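Local coordinates for protein Rik1-associated factor 1 (Schizosaccharomyces pombe, PDB 4O9D) that serves in the Clr4 methyltransferase complex, which methylates histone H3 to establish heterochromatin, through a chain whose WD-repeat part is a beta-propeller, at residues F248-Y262 / L272-I286. Numbering follows the deposited sequence.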
loop_
_atom_site.group_PDB
_atom_site.type_symbol
_atom_site.label_atom_id
_atom_site.label_comp_id
_atom_site.label_asym_id
_atom_site.label_seq_id
_atom_site.Cartn_x
_atom_site.Cartn_y
_atom_site.Cartn_z
ATOM N N PHE A 248 11.216 -9.795 -5.787
ATOM C CA PHE A 248 10.602 -8.557 -5.357
ATOM C C PHE A 248 11.604 -7.428 -5.438
ATOM O O PHE A 248 12.814 -7.675 -5.516
ATOM C CB PHE A 248 10.010 -8.685 -3.945
ATOM C CG PHE A 248 11.028 -8.957 -2.847
ATOM C CD1 PHE A 248 11.516 -10.235 -2.625
ATOM C CD2 PHE A 248 11.417 -7.946 -1.979
ATOM C CE1 PHE A 248 12.443 -10.488 -1.605
ATOM C CE2 PHE A 248 12.324 -8.177 -0.970
ATOM C CZ PHE A 248 12.841 -9.459 -0.775
ATOM N N VAL A 249 11.100 -6.198 -5.491
ATOM C CA VAL A 249 11.971 -5.039 -5.427
ATOM C C VAL A 249 11.709 -4.323 -4.119
ATOM O O VAL A 249 10.598 -4.363 -3.598
ATOM C CB VAL A 249 11.765 -4.028 -6.584
ATOM C CG1 VAL A 249 12.367 -4.579 -7.926
ATOM C CG2 VAL A 249 10.275 -3.629 -6.731
ATOM N N ALA A 250 12.745 -3.670 -3.614
ATOM C CA ALA A 250 12.658 -2.803 -2.454
ATOM C C ALA A 250 13.376 -1.515 -2.769
ATOM O O ALA A 250 14.491 -1.547 -3.282
ATOM C CB ALA A 250 13.304 -3.447 -1.282
ATOM N N SER A 251 12.772 -0.385 -2.438
ATOM C CA SER A 251 13.429 0.895 -2.688
ATOM C C SER A 251 13.826 1.547 -1.371
ATOM O O SER A 251 13.166 1.378 -0.363
ATOM C CB SER A 251 12.519 1.835 -3.493
ATOM O OG SER A 251 11.322 2.169 -2.748
ATOM N N SER A 252 14.912 2.316 -1.386
ATOM C CA SER A 252 15.285 3.086 -0.219
ATOM C C SER A 252 15.728 4.508 -0.585
ATOM O O SER A 252 16.098 4.777 -1.729
ATOM C CB SER A 252 16.441 2.380 0.504
ATOM O OG SER A 252 17.597 2.375 -0.350
ATOM N N ASN A 253 15.672 5.402 0.406
ATOM C CA ASN A 253 16.305 6.718 0.328
ATOM C C ASN A 253 17.633 6.639 1.101
ATOM O O ASN A 253 17.705 5.951 2.130
ATOM C CB ASN A 253 15.406 7.797 0.962
ATOM C CG ASN A 253 14.073 7.992 0.204
ATOM O OD1 ASN A 253 13.953 7.633 -0.965
ATOM N ND2 ASN A 253 13.084 8.546 0.885
ATOM N N THR A 254 18.668 7.327 0.609
ATOM C CA THR A 254 20.017 7.254 1.189
ATOM C C THR A 254 20.456 8.660 1.582
ATOM O O THR A 254 19.670 9.599 1.479
ATOM C CB THR A 254 21.034 6.636 0.192
ATOM O OG1 THR A 254 21.416 7.610 -0.782
ATOM C CG2 THR A 254 20.438 5.423 -0.515
ATOM N N LEU A 255 21.683 8.837 2.028
ATOM C CA LEU A 255 22.132 10.182 2.345
ATOM C C LEU A 255 22.089 11.076 1.086
ATOM O O LEU A 255 21.677 12.206 1.140
ATOM C CB LEU A 255 23.500 10.183 3.005
ATOM C CG LEU A 255 23.684 9.475 4.346
ATOM C CD1 LEU A 255 25.101 9.574 4.882
ATOM C CD2 LEU A 255 22.710 9.910 5.386
ATOM N N SER A 256 22.458 10.519 -0.049
ATOM C CA SER A 256 22.315 11.182 -1.335
ATOM C C SER A 256 21.052 10.770 -2.095
ATOM O O SER A 256 20.009 11.157 -1.741
ATOM C CB SER A 256 23.558 10.981 -2.194
ATOM O OG SER A 256 24.319 9.880 -1.792
ATOM N N ASN A 257 21.204 10.009 -3.150
ATOM C CA ASN A 257 20.179 9.612 -4.059
ATOM C C ASN A 257 19.405 8.389 -3.598
ATOM O O ASN A 257 19.684 7.839 -2.619
ATOM C CB ASN A 257 20.814 9.355 -5.410
ATOM C CG ASN A 257 21.776 8.186 -5.389
ATOM O OD1 ASN A 257 22.811 8.249 -4.758
ATOM N ND2 ASN A 257 21.432 7.117 -6.082
ATOM N N GLY A 258 18.410 8.000 -4.328
ATOM C CA GLY A 258 17.649 6.818 -4.026
ATOM C C GLY A 258 18.200 5.578 -4.668
ATOM O O GLY A 258 18.889 5.644 -5.611
ATOM N N ARG A 259 17.843 4.443 -4.129
ATOM C CA ARG A 259 18.227 3.151 -4.695
ATOM C C ARG A 259 17.058 2.170 -4.796
ATOM O O ARG A 259 16.133 2.209 -3.981
ATOM C CB ARG A 259 19.389 2.555 -3.881
ATOM C CG ARG A 259 20.753 3.172 -4.302
ATOM C CD ARG A 259 21.905 2.748 -3.426
ATOM N NE ARG A 259 22.292 1.352 -3.599
ATOM C CZ ARG A 259 23.111 0.921 -4.547
ATOM N NH1 ARG A 259 23.585 1.778 -5.444
ATOM N NH2 ARG A 259 23.435 -0.362 -4.623
ATOM N N VAL A 260 17.116 1.282 -5.783
ATOM C CA VAL A 260 16.166 0.185 -5.892
ATOM C C VAL A 260 16.909 -1.134 -6.005
ATOM O O VAL A 260 17.853 -1.293 -6.823
ATOM C CB VAL A 260 15.242 0.301 -7.138
ATOM C CG1 VAL A 260 14.181 -0.794 -7.084
ATOM C CG2 VAL A 260 14.609 1.681 -7.232
ATOM N N TYR A 261 16.477 -2.089 -5.187
ATOM C CA TYR A 261 17.045 -3.427 -5.211
ATOM C C TYR A 261 16.083 -4.440 -5.779
ATOM O O TYR A 261 14.872 -4.342 -5.552
ATOM C CB TYR A 261 17.427 -3.863 -3.793
ATOM C CG TYR A 261 18.369 -2.900 -3.142
ATOM C CD1 TYR A 261 19.735 -3.034 -3.309
ATOM C CD2 TYR A 261 17.896 -1.856 -2.361
ATOM C CE1 TYR A 261 20.619 -2.148 -2.714
ATOM C CE2 TYR A 261 18.754 -0.961 -1.764
ATOM C CZ TYR A 261 20.124 -1.111 -1.941
ATOM O OH TYR A 261 21.002 -0.218 -1.375
ATOM N N TYR A 262 16.632 -5.422 -6.498
ATOM C CA TYR A 262 15.865 -6.558 -6.993
ATOM C C TYR A 262 16.354 -7.774 -6.215
ATOM O O TYR A 262 17.561 -8.039 -6.172
ATOM C CB TYR A 262 16.024 -6.804 -8.519
ATOM C CG TYR A 262 15.284 -8.063 -8.907
ATOM C CD1 TYR A 262 13.906 -8.050 -9.084
ATOM C CD2 TYR A 262 15.941 -9.297 -8.969
ATOM C CE1 TYR A 262 13.200 -9.216 -9.369
ATOM C CE2 TYR A 262 15.242 -10.477 -9.258
ATOM C CZ TYR A 262 13.872 -10.424 -9.468
ATOM O OH TYR A 262 13.162 -11.573 -9.750
ATOM N N LEU A 272 20.104 -7.580 -8.269
ATOM C CA LEU A 272 20.369 -6.403 -9.097
ATOM C C LEU A 272 20.108 -5.162 -8.262
ATOM O O LEU A 272 19.294 -5.174 -7.325
ATOM C CB LEU A 272 19.430 -6.365 -10.302
ATOM C CG LEU A 272 19.254 -7.612 -11.171
ATOM C CD1 LEU A 272 17.974 -7.490 -11.991
ATOM C CD2 LEU A 272 20.456 -7.839 -12.083
ATOM N N ASN A 273 20.800 -4.087 -8.583
ATOM C CA ASN A 273 20.499 -2.818 -7.958
ATOM C C ASN A 273 20.544 -1.694 -8.988
ATOM O O ASN A 273 21.250 -1.780 -9.995
ATOM C CB ASN A 273 21.492 -2.542 -6.866
ATOM C CG ASN A 273 22.876 -2.369 -7.404
ATOM O OD1 ASN A 273 23.217 -1.305 -7.939
ATOM N ND2 ASN A 273 23.679 -3.419 -7.307
ATOM N N PHE A 274 19.796 -0.633 -8.721
ATOM C CA PHE A 274 19.718 0.515 -9.615
ATOM C C PHE A 274 19.870 1.745 -8.732
ATOM O O PHE A 274 19.487 1.741 -7.544
ATOM C CB PHE A 274 18.348 0.559 -10.297
ATOM C CG PHE A 274 17.948 -0.735 -10.926
ATOM C CD1 PHE A 274 17.398 -1.751 -10.157
ATOM C CD2 PHE A 274 18.134 -0.945 -12.289
ATOM C CE1 PHE A 274 17.043 -2.958 -10.725
ATOM C CE2 PHE A 274 17.784 -2.140 -12.873
ATOM C CZ PHE A 274 17.232 -3.150 -12.102
ATOM N N THR A 275 20.421 2.799 -9.305
ATOM C CA THR A 275 20.534 4.045 -8.604
ATOM C C THR A 275 19.797 5.121 -9.387
ATOM O O THR A 275 19.738 5.105 -10.624
ATOM C CB THR A 275 21.992 4.432 -8.403
ATOM O OG1 THR A 275 22.586 4.692 -9.675
ATOM C CG2 THR A 275 22.725 3.301 -7.744
ATOM N N THR A 276 19.225 6.051 -8.651
ATOM C CA THR A 276 18.442 7.117 -9.257
ATOM C C THR A 276 18.809 8.399 -8.576
ATOM O O THR A 276 19.179 8.393 -7.389
ATOM C CB THR A 276 16.940 6.921 -8.992
ATOM O OG1 THR A 276 16.209 8.042 -9.505
ATOM C CG2 THR A 276 16.684 6.837 -7.518
ATOM N N THR A 277 18.634 9.504 -9.288
ATOM C CA THR A 277 18.853 10.825 -8.711
ATOM C C THR A 277 17.699 11.309 -7.820
ATOM O O THR A 277 17.842 12.302 -7.101
ATOM C CB THR A 277 19.069 11.860 -9.821
ATOM O OG1 THR A 277 18.038 11.714 -10.796
ATOM C CG2 THR A 277 20.405 11.647 -10.478
ATOM N N GLN A 278 16.562 10.616 -7.858
ATOM C CA GLN A 278 15.435 10.969 -6.992
ATOM C C GLN A 278 15.826 10.934 -5.524
ATOM O O GLN A 278 16.373 9.947 -5.043
ATOM C CB GLN A 278 14.275 9.998 -7.217
ATOM C CG GLN A 278 13.741 10.066 -8.620
ATOM C CD GLN A 278 12.859 8.908 -8.961
ATOM O OE1 GLN A 278 13.311 7.764 -8.985
ATOM N NE2 GLN A 278 11.588 9.189 -9.227
ATOM N N LYS A 279 15.529 12.005 -4.803
ATOM C CA LYS A 279 15.914 12.085 -3.414
ATOM C C LYS A 279 14.879 11.443 -2.488
ATOM O O LYS A 279 15.179 11.181 -1.325
ATOM C CB LYS A 279 16.145 13.546 -3.031
ATOM C CG LYS A 279 14.878 14.351 -2.920
ATOM C CD LYS A 279 15.127 15.811 -3.277
ATOM C CE LYS A 279 14.068 16.715 -2.671
ATOM N NZ LYS A 279 14.669 18.013 -2.237
ATOM N N ASP A 280 13.672 11.175 -2.997
ATOM C CA ASP A 280 12.640 10.547 -2.178
ATOM C C ASP A 280 11.805 9.603 -3.030
ATOM O O ASP A 280 10.955 10.050 -3.809
ATOM C CB ASP A 280 11.731 11.620 -1.554
ATOM C CG ASP A 280 10.897 11.084 -0.386
ATOM O OD1 ASP A 280 10.708 9.845 -0.267
ATOM O OD2 ASP A 280 10.427 11.916 0.415
ATOM N N ILE A 281 12.029 8.299 -2.890
ATOM C CA ILE A 281 11.267 7.338 -3.684
ATOM C C ILE A 281 9.997 6.925 -2.922
ATOM O O ILE A 281 10.062 6.428 -1.768
ATOM C CB ILE A 281 12.095 6.063 -4.019
ATOM C CG1 ILE A 281 13.387 6.399 -4.767
ATOM C CG2 ILE A 281 11.256 5.078 -4.830
ATOM C CD1 ILE A 281 14.189 5.121 -5.140
ATOM N N ASN A 282 8.843 7.123 -3.558
ATOM C CA ASN A 282 7.557 6.724 -2.974
ATOM C C ASN A 282 7.202 5.267 -3.305
ATOM O O ASN A 282 6.671 4.556 -2.447
ATOM C CB ASN A 282 6.405 7.601 -3.485
ATOM C CG ASN A 282 6.440 9.031 -2.942
ATOM O OD1 ASN A 282 7.073 9.325 -1.939
ATOM N ND2 ASN A 282 5.739 9.920 -3.621
ATOM N N HIS A 283 7.460 4.831 -4.545
ATOM C CA HIS A 283 7.006 3.507 -4.991
ATOM C C HIS A 283 7.968 2.904 -6.006
ATOM O O HIS A 283 8.340 3.571 -6.986
ATOM C CB HIS A 283 5.610 3.585 -5.657
ATOM C CG HIS A 283 4.532 4.102 -4.759
ATOM N ND1 HIS A 283 4.001 3.351 -3.735
ATOM C CD2 HIS A 283 3.896 5.302 -4.718
ATOM C CE1 HIS A 283 3.094 4.068 -3.087
ATOM N NE2 HIS A 283 2.999 5.247 -3.673
ATOM N N ALA A 284 8.340 1.645 -5.791
ATOM C CA ALA A 284 9.072 0.873 -6.798
ATOM C C ALA A 284 8.207 -0.292 -7.263
ATOM O O ALA A 284 7.450 -0.857 -6.451
ATOM C CB ALA A 284 10.371 0.349 -6.207
ATOM N N THR A 285 8.302 -0.674 -8.544
ATOM C CA THR A 285 7.583 -1.868 -9.012
ATOM C C THR A 285 8.443 -2.731 -9.930
ATOM O O THR A 285 9.576 -2.379 -10.278
ATOM C CB THR A 285 6.248 -1.543 -9.782
ATOM O OG1 THR A 285 6.554 -1.078 -11.106
ATOM C CG2 THR A 285 5.427 -0.496 -9.031
ATOM N N ILE A 286 7.908 -3.896 -10.268
ATOM C CA ILE A 286 8.445 -4.697 -11.359
ATOM C C ILE A 286 7.318 -4.870 -12.352
ATOM O O ILE A 286 6.185 -5.124 -11.933
ATOM C CB ILE A 286 8.815 -6.122 -10.903
ATOM C CG1 ILE A 286 9.843 -6.107 -9.777
ATOM C CG2 ILE A 286 9.336 -6.914 -12.096
ATOM C CD1 ILE A 286 9.906 -7.435 -9.003
HETATM O O HOH W 1 17.685 9.351 -1.224
HETATM O O HOH W 2 25.381 0.634 -7.492
#
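With CG turned away from the carbonyl carbon (chi1 -64°), Asn253 swings its amide toward the start of strand 281-286, while Ile281, with the same first torsion (chi1 -58°) and an extended chain, sends CD1 the other way, crossing Val260 with CD1 4.0 Å from Val260 CG2. Asn253 OD1 accepts a hydrogen bond from Ile281 N on a lone pair, in the carbonyl plane, 2.8 Å and nearly straight; Asn253 ND2 gives to Asp280 OD1 from above the carboxylate plane, 2.9 Å. An alanine in place of Asn253 would probably leave the buried Ile281 N-H without this acceptor and the Asp280 carboxylate freer to turn. Two neighbouring blades of the beta-propeller meet here: strands 248-253, 258-262 and 272-276 belong to one antiparallel sheet, and 281-286 opens the next. Within the first, Val260 and Phe274 form a hydrogen-bonded pair, Phe274 N to Val260 O 2.8 Å. Between the blades, Ala284 CB lies 3.8 Å from Ser251 CB; Ser251 OG is hydrogen-bonded to Thr237 OG1. Val249 CG1 presses tightly on Ile286 CG1 at 3.5 Å, and Ile286 CD1 reaches the Tyr262 ring edge, 3.8 Å from CE1. On the hairpin face carrying Arg259 and Asn273, water 2 bridges Arg259 NH1 and Asn273 OD1.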